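Side-chain contact in uronate isomerase (Caulobacter crescentus, PDB 2Q01), which catalyses the isomerisation of D-glucuronate to D-fructuronate and of D-galacturonate to D-tagaturonate in pentose and glucuronate interconversion: residues Ala182-Glu186 against Ser187-Gly191. Sequence-based numbering, arbitrary orientation.
Sequences AAIRE and SGWGG
Ser187 turns its hydroxyl back onto the carbonyl of Ile184 in the last turn of helix 179-186, at the start of the loop that carries the chain to strand 192-194 of the parallel sheet; this is a helix-to-strand connection in a metallo-dependent hydrolase-type barrel. The OG of Ser187 donates to Ile184 O over 2.8 Å, approaching the oxygen at a C=O...donor angle of 131° and tilted from the carbonyl plane. A chi1 of 72° sets OG between the backbone N and the carbonyl carbon, which aims it back at the helix. The backbone adds less: Ser187 N reaches Ala183 O at 3.4 Å and Ile184 O at 3.5 Å, both weak bonds with N-H...acceptor angles near 135°, so the hydroxyl bond is shorter than either backbone bond. With alanine in place of Ser187, Ile184 O would probably lose its hydroxyl donor, and the turn would be left to the two weak N-H bonds.

The tightly packed part is formed by Ile184 and Trp189. Ile184 is buried, and its CG2 methyl meets the edge of the Trp189 ring, near its plane, 4.0 Å from CZ3. Phe49 of helix 47-51 touches both side chains, while Phe160 packs edge-to-face with the indole, whose NE1 is hydrogen-bonded to Asp161. Gly191 N lies 3.6 Å above the plane of the Trp189 ring, over its centre, where the chain folds back across the indole.

The other side is looser. Glu186 is exposed, its side chain extended beyond CG. Separately, between two backbone carbonyls, a water lies 2.5 Å from Arg185 O and 2.6 Å from Trp189 O, linking helix and loop.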
loop_
_atom_site.group_PDB
_atom_site.type_symbol
_atom_site.label_atom_id
_atom_site.label_comp_id
_atom_site.label_asym_id
_atom_site.label_seq_id
_atom_site.Cartn_x
_atom_site.Cartn_y
_atom_site.Cartn_z
ATOM N N ALA B 182 28.633 32.972 -1.703
ATOM C CA ALA B 182 29.956 33.582 -1.872
ATOM C C ALA B 182 30.399 34.314 -0.609
ATOM O O ALA B 182 31.576 34.286 -0.256
ATOM C CB ALA B 182 29.966 34.524 -3.068
ATOM N N ALA B 183 29.446 34.944 0.074
ATOM C CA ALA B 183 29.719 35.686 1.302
ATOM C C ALA B 183 30.025 34.760 2.474
ATOM O O ALA B 183 30.782 35.129 3.372
ATOM C CB ALA B 183 28.557 36.598 1.637
ATOM N N ILE B 184 29.431 33.568 2.459
ATOM C CA ILE B 184 29.665 32.558 3.487
ATOM C C ILE B 184 31.091 32.032 3.380
ATOM O O ILE B 184 31.801 31.934 4.386
ATOM C CB ILE B 184 28.631 31.399 3.411
ATOM C CG1 ILE B 184 27.302 31.827 4.042
ATOM C CG2 ILE B 184 29.149 30.134 4.116
ATOM C CD1 ILE B 184 26.107 30.978 3.613
ATOM N N ARG B 185 31.512 31.698 2.164
ATOM C CA ARG B 185 32.851 31.164 1.938
ATOM C C ARG B 185 33.926 32.185 2.302
ATOM O O ARG B 185 34.924 31.851 2.940
ATOM C CB ARG B 185 33.014 30.725 0.481
ATOM C CG ARG B 185 31.820 29.967 -0.075
ATOM C CD ARG B 185 32.186 29.216 -1.345
ATOM N NE ARG B 185 32.182 30.087 -2.516
ATOM C CZ ARG B 185 31.082 30.483 -3.149
ATOM N NH1 ARG B 185 31.172 31.277 -4.207
ATOM N NH2 ARG B 185 29.891 30.085 -2.724
ATOM N N GLU B 186 33.713 33.430 1.889
ATOM C CA GLU B 186 34.730 34.471 2.006
ATOM C C GLU B 186 34.969 34.898 3.452
ATOM O O GLU B 186 36.033 35.434 3.777
ATOM C CB GLU B 186 34.364 35.680 1.154
ATOM C CG GLU B 186 34.660 35.505 -0.320
ATOM C CD GLU B 186 34.457 36.785 -1.094
ATOM O OE1 GLU B 186 33.295 37.222 -1.245
ATOM O OE2 GLU B 186 35.468 37.358 -1.544
ATOM N N SER B 187 33.980 34.660 4.314
ATOM C CA SER B 187 34.091 34.982 5.738
ATOM C C SER B 187 35.005 33.999 6.458
ATOM O O SER B 187 35.293 32.917 5.942
ATOM C CB SER B 187 32.711 35.004 6.405
ATOM O OG SER B 187 32.184 33.698 6.552
ATOM N N GLY B 188 35.448 34.383 7.654
ATOM C CA GLY B 188 36.335 33.549 8.474
ATOM C C GLY B 188 35.670 32.311 9.048
ATOM O O GLY B 188 36.346 31.334 9.378
ATOM N N TRP B 189 34.344 32.370 9.175
ATOM C CA TRP B 189 33.507 31.249 9.593
ATOM C C TRP B 189 33.628 30.088 8.610
ATOM O O TRP B 189 33.617 30.292 7.396
ATOM C CB TRP B 189 32.061 31.720 9.663
ATOM C CG TRP B 189 31.096 30.743 10.254
ATOM C CD1 TRP B 189 31.061 30.300 11.545
ATOM C CD2 TRP B 189 29.991 30.120 9.585
ATOM N NE1 TRP B 189 30.012 29.432 11.719
ATOM C CE2 TRP B 189 29.340 29.301 10.532
ATOM C CE3 TRP B 189 29.490 30.171 8.275
ATOM C CZ2 TRP B 189 28.212 28.539 10.214
ATOM C CZ3 TRP B 189 28.366 29.413 7.959
ATOM C CH2 TRP B 189 27.742 28.606 8.928
ATOM N N GLY B 190 33.753 28.874 9.144
ATOM C CA GLY B 190 34.090 27.704 8.331
ATOM C C GLY B 190 32.952 26.746 8.041
ATOM O O GLY B 190 33.186 25.587 7.699
ATOM N N GLY B 191 31.720 27.234 8.172
ATOM C CA GLY B 191 30.531 26.425 7.917
ATOM C C GLY B 191 30.373 26.079 6.449
ATOM O O GLY B 191 30.479 26.951 5.580
HETATM O O HOH W 1 34.645 30.508 4.987
#